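Local coordinates for protein DNA primase (Aquifex aeolicus, PDB 2AU3) that synthesises the short RNA primers used by DNA polymerase during replication, acting as a DNA-directed RNA polymerase on single-stranded template, at residues D66-V71 / L84-R89; F246-E251 / R343-S348; A385-F390 / I400-I405. All blocks are in the same frame, centred on the assembly; numbering follows the deposited sequence.

Contact 1 of 3, residues D66-V71 / L84-R89; sequences DAIKFV and LELAKR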
loop_
_atom_site.group_PDB
_atom_site.type_symbol
_atom_site.label_atom_id
_atom_site.label_comp_id
_atom_site.label_asym_id
_atom_site.label_seq_id
_atom_site.Cartn_x
_atom_site.Cartn_y
_atom_site.Cartn_z
ATOM N N ASP A 66 12.223 -2.677 13.110
ATOM C CA ASP A 66 13.296 -3.653 13.269
ATOM C C ASP A 66 13.881 -3.616 14.681
ATOM O O ASP A 66 13.359 -2.930 15.587
ATOM C CB ASP A 66 14.389 -3.507 12.168
ATOM C CG ASP A 66 15.181 -2.187 12.274
ATOM O OD1 ASP A 66 15.034 -1.475 13.280
ATOM O OD2 ASP A 66 15.980 -1.776 11.391
ATOM N N ALA A 67 14.937 -4.398 14.881
ATOM C CA ALA A 67 15.555 -4.520 16.188
ATOM C C ALA A 67 16.198 -3.212 16.670
ATOM O O ALA A 67 16.034 -2.831 17.825
ATOM C CB ALA A 67 16.587 -5.651 16.172
ATOM N N ILE A 68 16.931 -2.528 15.794
ATOM C CA ILE A 68 17.542 -1.263 16.176
ATOM C C ILE A 68 16.468 -0.273 16.639
ATOM O O ILE A 68 16.646 0.464 17.633
ATOM C CB ILE A 68 18.307 -0.643 14.989
ATOM C CG1 ILE A 68 19.519 -1.519 14.613
ATOM C CG2 ILE A 68 18.730 0.814 15.339
ATOM C CD1 ILE A 68 20.157 -1.159 13.258
ATOM N N LYS A 69 15.371 -0.237 15.892
ATOM C CA LYS A 69 14.275 0.662 16.189
ATOM C C LYS A 69 13.654 0.340 17.552
ATOM O O LYS A 69 13.319 1.252 18.308
ATOM C CB LYS A 69 13.217 0.586 15.092
ATOM C CG LYS A 69 11.921 1.270 15.461
ATOM C CD LYS A 69 11.251 1.814 14.223
ATOM C CE LYS A 69 10.219 2.848 14.576
ATOM N NZ LYS A 69 9.054 2.715 13.667
ATOM N N PHE A 70 13.511 -0.947 17.879
ATOM C CA PHE A 70 13.025 -1.302 19.216
ATOM C C PHE A 70 13.906 -0.656 20.308
ATOM O O PHE A 70 13.407 -0.060 21.259
ATOM C CB PHE A 70 12.946 -2.818 19.443
ATOM C CG PHE A 70 12.530 -3.173 20.857
ATOM C CD1 PHE A 70 11.179 -3.181 21.225
ATOM C CD2 PHE A 70 13.492 -3.404 21.835
ATOM C CE1 PHE A 70 10.789 -3.463 22.541
ATOM C CE2 PHE A 70 13.105 -3.696 23.165
ATOM C CZ PHE A 70 11.764 -3.709 23.513
ATOM N N VAL A 71 15.216 -0.821 20.182
ATOM C CA VAL A 71 16.137 -0.287 21.187
ATOM C C VAL A 71 16.016 1.237 21.253
ATOM O O VAL A 71 15.951 1.822 22.361
ATOM C CB VAL A 71 17.606 -0.749 20.937
ATOM C CG1 VAL A 71 18.580 -0.076 21.931
ATOM C CG2 VAL A 71 17.702 -2.260 21.018
ATOM N N LEU A 84 24.452 2.205 17.252
ATOM C CA LEU A 84 25.807 2.208 17.817
ATOM C C LEU A 84 25.868 1.336 19.056
ATOM O O LEU A 84 26.842 0.635 19.274
ATOM C CB LEU A 84 26.268 3.636 18.162
ATOM C CG LEU A 84 27.744 3.824 18.601
ATOM C CD1 LEU A 84 28.736 3.075 17.714
ATOM C CD2 LEU A 84 28.116 5.299 18.667
ATOM N N GLU A 85 24.826 1.398 19.873
ATOM C CA GLU A 85 24.774 0.589 21.078
ATOM C C GLU A 85 24.745 -0.908 20.733
ATOM O O GLU A 85 25.455 -1.707 21.372
ATOM C CB GLU A 85 23.573 0.988 21.940
ATOM C CG GLU A 85 23.465 0.231 23.256
ATOM C CD GLU A 85 24.599 0.538 24.229
ATOM O OE1 GLU A 85 25.341 1.546 24.021
ATOM O OE2 GLU A 85 24.745 -0.238 25.213
ATOM N N LEU A 86 23.959 -1.278 19.710
ATOM C CA LEU A 86 23.899 -2.673 19.258
ATOM C C LEU A 86 25.193 -3.136 18.571
ATOM O O LEU A 86 25.593 -4.294 18.701
ATOM C CB LEU A 86 22.694 -2.915 18.331
ATOM C CG LEU A 86 21.356 -2.944 19.059
ATOM C CD1 LEU A 86 20.210 -3.206 18.115
ATOM C CD2 LEU A 86 21.359 -3.941 20.249
ATOM N N ALA A 87 25.823 -2.241 17.822
ATOM C CA ALA A 87 27.076 -2.573 17.146
ATOM C C ALA A 87 28.157 -2.961 18.159
ATOM O O ALA A 87 28.877 -3.924 17.941
ATOM C CB ALA A 87 27.547 -1.421 16.218
ATOM N N LYS A 88 28.220 -2.239 19.281
ATOM C CA LYS A 88 29.129 -2.589 20.372
ATOM C C LYS A 88 28.816 -3.977 20.946
ATOM O O LYS A 88 29.712 -4.797 21.110
ATOM C CB LYS A 88 29.110 -1.516 21.477
ATOM C CG LYS A 88 29.643 -0.154 21.018
ATOM C CD LYS A 88 29.779 0.834 22.185
ATOM C CE LYS A 88 29.139 2.182 21.853
ATOM N NZ LYS A 88 28.949 3.072 23.054
ATOM N N ARG A 89 27.535 -4.243 21.213
ATOM C CA ARG A 89 27.105 -5.560 21.714
ATOM C C ARG A 89 27.447 -6.714 20.757
ATOM O O ARG A 89 27.656 -7.848 21.191
ATOM C CB ARG A 89 25.597 -5.563 21.976
ATOM C CG ARG A 89 25.174 -4.795 23.217
ATOM C CD ARG A 89 25.810 -5.313 24.515
ATOM N NE ARG A 89 25.394 -6.673 24.898
ATOM C CZ ARG A 89 24.158 -7.020 25.272
ATOM N NH1 ARG A 89 23.180 -6.118 25.280
ATOM N NH2 ARG A 89 23.902 -8.273 25.629
#
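L86 points its branched end at I68 and V71. All three side chains are buried. Its CG is anti to the carbonyl carbon (chi1 -74°), and this brings both methyls over the turn between I68 and V71. CD1 does most of the touching. L86 CD1 comes to 3.8 Å from I68 CA and 3.9 Å from I68 CG1, so it rests partly on backbone. L86 CD1 also lies 4.0 Å from V71 CG2, and L86 CD2 is 4.1 Å from the same V71 CG2. Both pairs of side chains cross obliquely. V71 CG2 is the branch beside the backbone N, and it is the one turned to L86. No hydrogen bond links the segments. Near the start of helix 67-75, D66 is the N-cap: K69 N donates to D66 OD1 at 2.9 Å. The short helical segments stand 10.2 Å apart, with an angle of 115° between their directions, so the contact is made at a steep crossing. Helix 79-90 thus packs on helix 67-75 within the zinc-binding domain. The cluster continues into helix 6-13, where I68 meets I7 and L10, and into helix 16-23, where V71 meets V19 and Y23.

Contact 2 of 3, residues F246-E251 / R343-S348; sequences FAILVE and RLINSS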
loop_
_atom_site.group_PDB
_atom_site.type_symbol
_atom_site.label_atom_id
_atom_site.label_comp_id
_atom_site.label_asym_id
_atom_site.label_seq_id
_atom_site.Cartn_x
_atom_site.Cartn_y
_atom_site.Cartn_z
ATOM N N PHE A 246 -5.531 -14.616 -6.730
ATOM C CA PHE A 246 -5.917 -13.421 -7.482
ATOM C C PHE A 246 -5.752 -12.172 -6.625
ATOM O O PHE A 246 -5.596 -12.267 -5.394
ATOM C CB PHE A 246 -7.357 -13.543 -8.027
ATOM C CG PHE A 246 -8.435 -13.507 -6.951
ATOM C CD1 PHE A 246 -9.132 -12.322 -6.684
ATOM C CD2 PHE A 246 -8.769 -14.660 -6.224
ATOM C CE1 PHE A 246 -10.123 -12.273 -5.710
ATOM C CE2 PHE A 246 -9.776 -14.625 -5.232
ATOM C CZ PHE A 246 -10.450 -13.421 -4.973
ATOM N N ALA A 247 -5.800 -11.015 -7.271
ATOM C CA ALA A 247 -5.764 -9.749 -6.579
ATOM C C ALA A 247 -7.043 -9.006 -6.929
ATOM O O ALA A 247 -7.606 -9.223 -7.998
ATOM C CB ALA A 247 -4.540 -8.928 -7.023
ATOM N N ILE A 248 -7.467 -8.100 -6.048
ATOM C CA ILE A 248 -8.562 -7.192 -6.360
ATOM C C ILE A 248 -7.936 -5.798 -6.518
ATOM O O ILE A 248 -7.171 -5.400 -5.679
ATOM C CB ILE A 248 -9.630 -7.196 -5.225
ATOM C CG1 ILE A 248 -10.277 -8.586 -5.092
ATOM C CG2 ILE A 248 -10.700 -6.052 -5.483
ATOM C CD1 ILE A 248 -10.926 -8.895 -3.680
ATOM N N LEU A 249 -8.197 -5.119 -7.650
ATOM C CA LEU A 249 -7.732 -3.763 -7.864
ATOM C C LEU A 249 -8.861 -2.783 -7.638
ATOM O O LEU A 249 -9.916 -2.867 -8.269
ATOM C CB LEU A 249 -7.119 -3.608 -9.292
ATOM C CG LEU A 249 -6.647 -2.215 -9.751
ATOM C CD1 LEU A 249 -5.339 -1.784 -9.066
ATOM C CD2 LEU A 249 -6.523 -2.173 -11.316
ATOM N N VAL A 250 -8.660 -1.878 -6.684
ATOM C CA VAL A 250 -9.629 -0.817 -6.404
ATOM C C VAL A 250 -8.978 0.504 -6.764
ATOM O O VAL A 250 -7.772 0.527 -7.035
ATOM C CB VAL A 250 -10.102 -0.818 -4.902
ATOM C CG1 VAL A 250 -10.842 -2.115 -4.556
ATOM C CG2 VAL A 250 -8.929 -0.598 -3.931
ATOM N N GLU A 251 -9.746 1.601 -6.769
ATOM C CA GLU A 251 -9.245 2.862 -7.339
ATOM C C GLU A 251 -8.276 3.622 -6.468
ATOM O O GLU A 251 -7.355 4.268 -6.981
ATOM C CB GLU A 251 -10.388 3.810 -7.721
ATOM C CG GLU A 251 -11.394 3.206 -8.687
ATOM C CD GLU A 251 -12.296 4.242 -9.361
ATOM O OE1 GLU A 251 -11.785 5.016 -10.203
ATOM O OE2 GLU A 251 -13.521 4.246 -9.072
ATOM N N ARG A 343 -19.188 -12.265 -2.730
ATOM C CA ARG A 343 -19.968 -12.992 -3.711
ATOM C C ARG A 343 -20.036 -12.288 -5.086
ATOM O O ARG A 343 -19.907 -12.948 -6.129
ATOM C CB ARG A 343 -21.358 -13.326 -3.162
ATOM C CG ARG A 343 -21.308 -14.170 -1.845
ATOM C CD ARG A 343 -20.748 -15.590 -2.023
ATOM N NE ARG A 343 -21.338 -16.267 -3.190
ATOM C CZ ARG A 343 -22.487 -16.945 -3.181
ATOM N NH1 ARG A 343 -23.194 -17.060 -2.065
ATOM N NH2 ARG A 343 -22.938 -17.502 -4.305
ATOM N N LEU A 344 -20.248 -10.971 -5.094
ATOM C CA LEU A 344 -20.269 -10.200 -6.354
ATOM C C LEU A 344 -18.952 -10.405 -7.128
ATOM O O LEU A 344 -18.928 -10.628 -8.358
ATOM C CB LEU A 344 -20.450 -8.709 -6.059
ATOM C CG LEU A 344 -20.599 -7.823 -7.327
ATOM C CD1 LEU A 344 -21.922 -8.147 -8.020
ATOM C CD2 LEU A 344 -20.540 -6.347 -6.982
ATOM N N ILE A 345 -17.855 -10.300 -6.388
ATOM C CA ILE A 345 -16.538 -10.415 -6.956
ATOM C C ILE A 345 -16.378 -11.813 -7.570
ATOM O O ILE A 345 -16.067 -11.944 -8.764
ATOM C CB ILE A 345 -15.479 -10.100 -5.874
ATOM C CG1 ILE A 345 -15.471 -8.595 -5.582
ATOM C CG2 ILE A 345 -14.070 -10.598 -6.307
ATOM C CD1 ILE A 345 -14.666 -8.191 -4.332
ATOM N N ASN A 346 -16.665 -12.844 -6.776
ATOM C CA ASN A 346 -16.653 -14.217 -7.278
ATOM C C ASN A 346 -17.550 -14.529 -8.493
ATOM O O ASN A 346 -17.136 -15.270 -9.416
ATOM C CB ASN A 346 -16.928 -15.207 -6.142
ATOM C CG ASN A 346 -16.712 -16.661 -6.571
ATOM O OD1 ASN A 346 -15.572 -17.123 -6.672
ATOM N ND2 ASN A 346 -17.811 -17.385 -6.833
ATOM N N SER A 347 -18.755 -13.956 -8.507
ATOM C CA SER A 347 -19.727 -14.162 -9.587
ATOM C C SER A 347 -19.361 -13.444 -10.898
ATOM O O SER A 347 -19.989 -13.680 -11.940
ATOM C CB SER A 347 -21.122 -13.707 -9.139
ATOM O OG SER A 347 -21.277 -12.282 -9.285
ATOM N N SER A 348 -18.369 -12.555 -10.830
ATOM C CA SER A 348 -17.931 -11.772 -11.981
ATOM C C SER A 348 -17.153 -12.608 -13.013
ATOM O O SER A 348 -16.140 -13.221 -12.686
ATOM C CB SER A 348 -17.093 -10.582 -11.511
ATOM O OG SER A 348 -17.873 -9.693 -10.725
#
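I345 faces the strand segment and meets I248 and F246. Its CB stands back, with I345 CB 5.2 Å from I248 CD1. At CB the chain divides into CG2 and CG1. CG2 is the branch pointing away from the backbone N. It approaches the F246 ring obliquely, with I345 CG2 4.3 Å from F246 CE1. I345 CG2 is also 4.4 Å from I248 CD1, so this methyl faces the ring and the isoleucine end together. CG1 takes the position beside the backbone N (chi1 -73°) and serves mainly as a link to CD1. The tip, I345 CD1, makes the nearest approach of the contact, 3.9 Å from I248 CD1. The two side chains cross at about a right angle and meet through their end methyls.

I248 lies on strand 247-249, an inner strand of the mixed sheet of the Toprim fold. Helix 338-347 packs against the sheet here and also places I345 on Y291 of strand 289-293. Just past the strand comes E251, predicted to bind the catalytic magnesium. Its OE2 accepts a hydrogen bond from D295 N, and D295 is another predicted magnesium ligand.

Near the C-terminal end of helix 338-347 two serines close on one carbonyl. S348 OG donates to L344 O at 2.8 Å and S347 OG donates to L344 O at 3.0 Å. They arrive from opposite faces of the carbonyl plane, each tilted about 30° from it. The carbonyl oxygen is therefore gripped from both sides. Backbone bonds continue the turn, with S348 N donating to I345 O at 3.2 Å.

Contact 3 of 3, residues A385-F390 / I400-I405; sequences ALASEF and ILLMKI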
loop_
_atom_site.group_PDB
_atom_site.type_symbol
_atom_site.label_atom_id
_atom_site.label_comp_id
_atom_site.label_asym_id
_atom_site.label_seq_id
_atom_site.Cartn_x
_atom_site.Cartn_y
_atom_site.Cartn_z
ATOM N N ALA A 385 -7.527 -18.798 -29.961
ATOM C CA ALA A 385 -8.633 -19.574 -29.405
ATOM C C ALA A 385 -9.802 -18.667 -29.084
ATOM O O ALA A 385 -10.959 -19.027 -29.307
ATOM C CB ALA A 385 -8.187 -20.294 -28.158
ATOM N N LEU A 386 -9.487 -17.479 -28.568
ATOM C CA LEU A 386 -10.526 -16.505 -28.264
ATOM C C LEU A 386 -11.159 -16.003 -29.557
ATOM O O LEU A 386 -12.383 -15.942 -29.662
ATOM C CB LEU A 386 -9.979 -15.354 -27.395
ATOM C CG LEU A 386 -9.643 -15.753 -25.948
ATOM C CD1 LEU A 386 -8.792 -14.678 -25.224
ATOM C CD2 LEU A 386 -10.890 -16.104 -25.126
ATOM N N ALA A 387 -10.331 -15.690 -30.555
ATOM C CA ALA A 387 -10.847 -15.254 -31.842
ATOM C C ALA A 387 -11.709 -16.351 -32.460
ATOM O O ALA A 387 -12.794 -16.076 -32.950
ATOM C CB ALA A 387 -9.717 -14.853 -32.788
ATOM N N SER A 388 -11.233 -17.596 -32.404
ATOM C CA SER A 388 -11.961 -18.721 -32.986
ATOM C C SER A 388 -13.349 -18.875 -32.383
ATOM O O SER A 388 -14.313 -19.079 -33.108
ATOM C CB SER A 388 -11.173 -20.026 -32.837
ATOM O OG SER A 388 -9.937 -19.921 -33.495
ATOM N N GLU A 389 -13.436 -18.771 -31.061
ATOM C CA GLU A 389 -14.696 -18.942 -30.340
ATOM C C GLU A 389 -15.723 -17.888 -30.764
ATOM O O GLU A 389 -16.891 -18.214 -31.024
ATOM C CB GLU A 389 -14.449 -18.867 -28.825
ATOM C CG GLU A 389 -15.418 -19.667 -27.965
ATOM C CD GLU A 389 -15.270 -19.384 -26.465
ATOM O OE1 GLU A 389 -14.135 -19.130 -25.995
ATOM O OE2 GLU A 389 -16.295 -19.427 -25.743
ATOM N N PHE A 390 -15.276 -16.627 -30.837
ATOM C CA PHE A 390 -16.125 -15.513 -31.244
ATOM C C PHE A 390 -16.574 -15.664 -32.712
ATOM O O PHE A 390 -17.743 -15.437 -33.032
ATOM C CB PHE A 390 -15.381 -14.195 -31.069
ATOM C CG PHE A 390 -16.276 -12.994 -30.937
ATOM C CD1 PHE A 390 -16.581 -12.481 -29.686
ATOM C CD2 PHE A 390 -16.768 -12.345 -32.066
ATOM C CE1 PHE A 390 -17.393 -11.345 -29.549
ATOM C CE2 PHE A 390 -17.578 -11.204 -31.945
ATOM C CZ PHE A 390 -17.895 -10.705 -30.680
ATOM N N ILE A 400 -11.379 -9.740 -39.440
ATOM C CA ILE A 400 -11.923 -8.588 -38.709
ATOM C C ILE A 400 -11.461 -8.624 -37.242
ATOM O O ILE A 400 -10.961 -7.632 -36.704
ATOM C CB ILE A 400 -13.489 -8.572 -38.767
ATOM C CG1 ILE A 400 -14.011 -8.384 -40.207
ATOM C CG2 ILE A 400 -14.068 -7.530 -37.789
ATOM C CD1 ILE A 400 -13.387 -7.211 -40.984
ATOM N N LEU A 401 -11.627 -9.787 -36.615
ATOM C CA LEU A 401 -11.247 -10.003 -35.230
ATOM C C LEU A 401 -9.745 -9.858 -34.956
ATOM O O LEU A 401 -9.348 -9.400 -33.886
ATOM C CB LEU A 401 -11.732 -11.375 -34.752
ATOM C CG LEU A 401 -13.233 -11.665 -34.862
ATOM C CD1 LEU A 401 -13.512 -13.106 -34.428
ATOM C CD2 LEU A 401 -14.048 -10.658 -34.036
ATOM N N LEU A 402 -8.920 -10.258 -35.912
ATOM C CA LEU A 402 -7.470 -10.159 -35.745
ATOM C C LEU A 402 -6.910 -8.816 -36.240
ATOM O O LEU A 402 -5.691 -8.606 -36.243
ATOM C CB LEU A 402 -6.768 -11.342 -36.410
ATOM C CG LEU A 402 -7.048 -12.696 -35.760
ATOM C CD1 LEU A 402 -6.075 -13.753 -36.258
ATOM C CD2 LEU A 402 -6.991 -12.602 -34.222
ATOM N N MET A 403 -7.816 -7.911 -36.620
ATOM C CA MET A 403 -7.480 -6.567 -37.093
ATOM C C MET A 403 -6.509 -6.587 -38.285
ATOM O O MET A 403 -5.613 -5.737 -38.390
ATOM C CB MET A 403 -6.986 -5.663 -35.940
ATOM C CG MET A 403 -8.131 -4.962 -35.170
ATOM S SD MET A 403 -7.638 -3.768 -33.865
ATOM C CE MET A 403 -6.752 -4.807 -32.749
ATOM N N LYS A 404 -6.708 -7.571 -39.168
ATOM C CA LYS A 404 -5.961 -7.710 -40.420
ATOM C C LYS A 404 -6.505 -6.750 -41.472
ATOM O O LYS A 404 -7.637 -6.908 -41.939
ATOM C CB LYS A 404 -6.045 -9.146 -40.956
ATOM C CG LYS A 404 -5.994 -10.229 -39.893
ATOM C CD LYS A 404 -5.455 -11.539 -40.451
ATOM C CE LYS A 404 -4.768 -12.366 -39.364
ATOM N NZ LYS A 404 -3.290 -12.322 -39.435
ATOM N N ILE A 405 -5.677 -5.778 -41.858
ATOM C CA ILE A 405 -6.082 -4.690 -42.757
ATOM C C ILE A 405 -6.071 -5.103 -44.236
ATOM O O ILE A 405 -6.066 -6.293 -44.562
ATOM C CB ILE A 405 -5.181 -3.446 -42.530
ATOM C CG1 ILE A 405 -5.288 -2.960 -41.073
ATOM C CG2 ILE A 405 -5.551 -2.321 -43.504
ATOM C CD1 ILE A 405 -3.955 -2.760 -40.385
#
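A387 and L401 bring their CA atoms to 6.3 Å, where the short helix 398-401 meets helix 380-394. L401 does most of the work. With CG turned away from the carbonyl carbon to lie beside the backbone N (chi1 -57°), it sends both methyls to the facing helix. L401 CD1 sits 3.4 Å from A387 O and 4.0 Å from F390 CB. L401 CD2 reaches the ring, 3.8 Å from F390 CD2, and approaches it obliquely. L401 therefore straddles the helix surface between a backbone carbonyl and a phenyl ring. With alanine in place of L401, the F390 ring would probably lose its leucine neighbour and a gap would open beside A387 O.

Both segments belong to the helical domain of DnaG primase. Helix 398-401 closes with a Schellman motif. M403 has positive phi (56°) as its C-prime residue. M403 N donates to I400 O at 3.2 Å, and K404 N is paired with E399 O. L402, the first residue to leave helical geometry, still contributes. L402 CD2 turns back to 3.8 Å from A387 CB. The small side chain of A387 is consistent with the close approach here.

F390 also stacks on F370 of helix 363-374 and meets I356 of helix 351-358. V396, in the connection between the two helices, touches both F390 and L401.

Overall arrangement
The three contacts lie in series along the chain and in three different parts of it. All are largely buried, contact 1 wholly; contacts 2 and 3 each include one partly exposed residue. None has a hydrogen bond across it. Contact 1 joins two helices of the zinc-binding domain. Contact 3 joins a helix to a short helical turn in the helical domain. Their centres are 62 Å apart, on opposite sides of the chain's centre. Contact 2 alone pairs a strand with a helix, and it lies closest to the centre of the chain. It is also the only one that includes a predicted metal ligand. Aliphatic groups make up contact 1, whereas contacts 2 and 3 each add a phenylalanine ring.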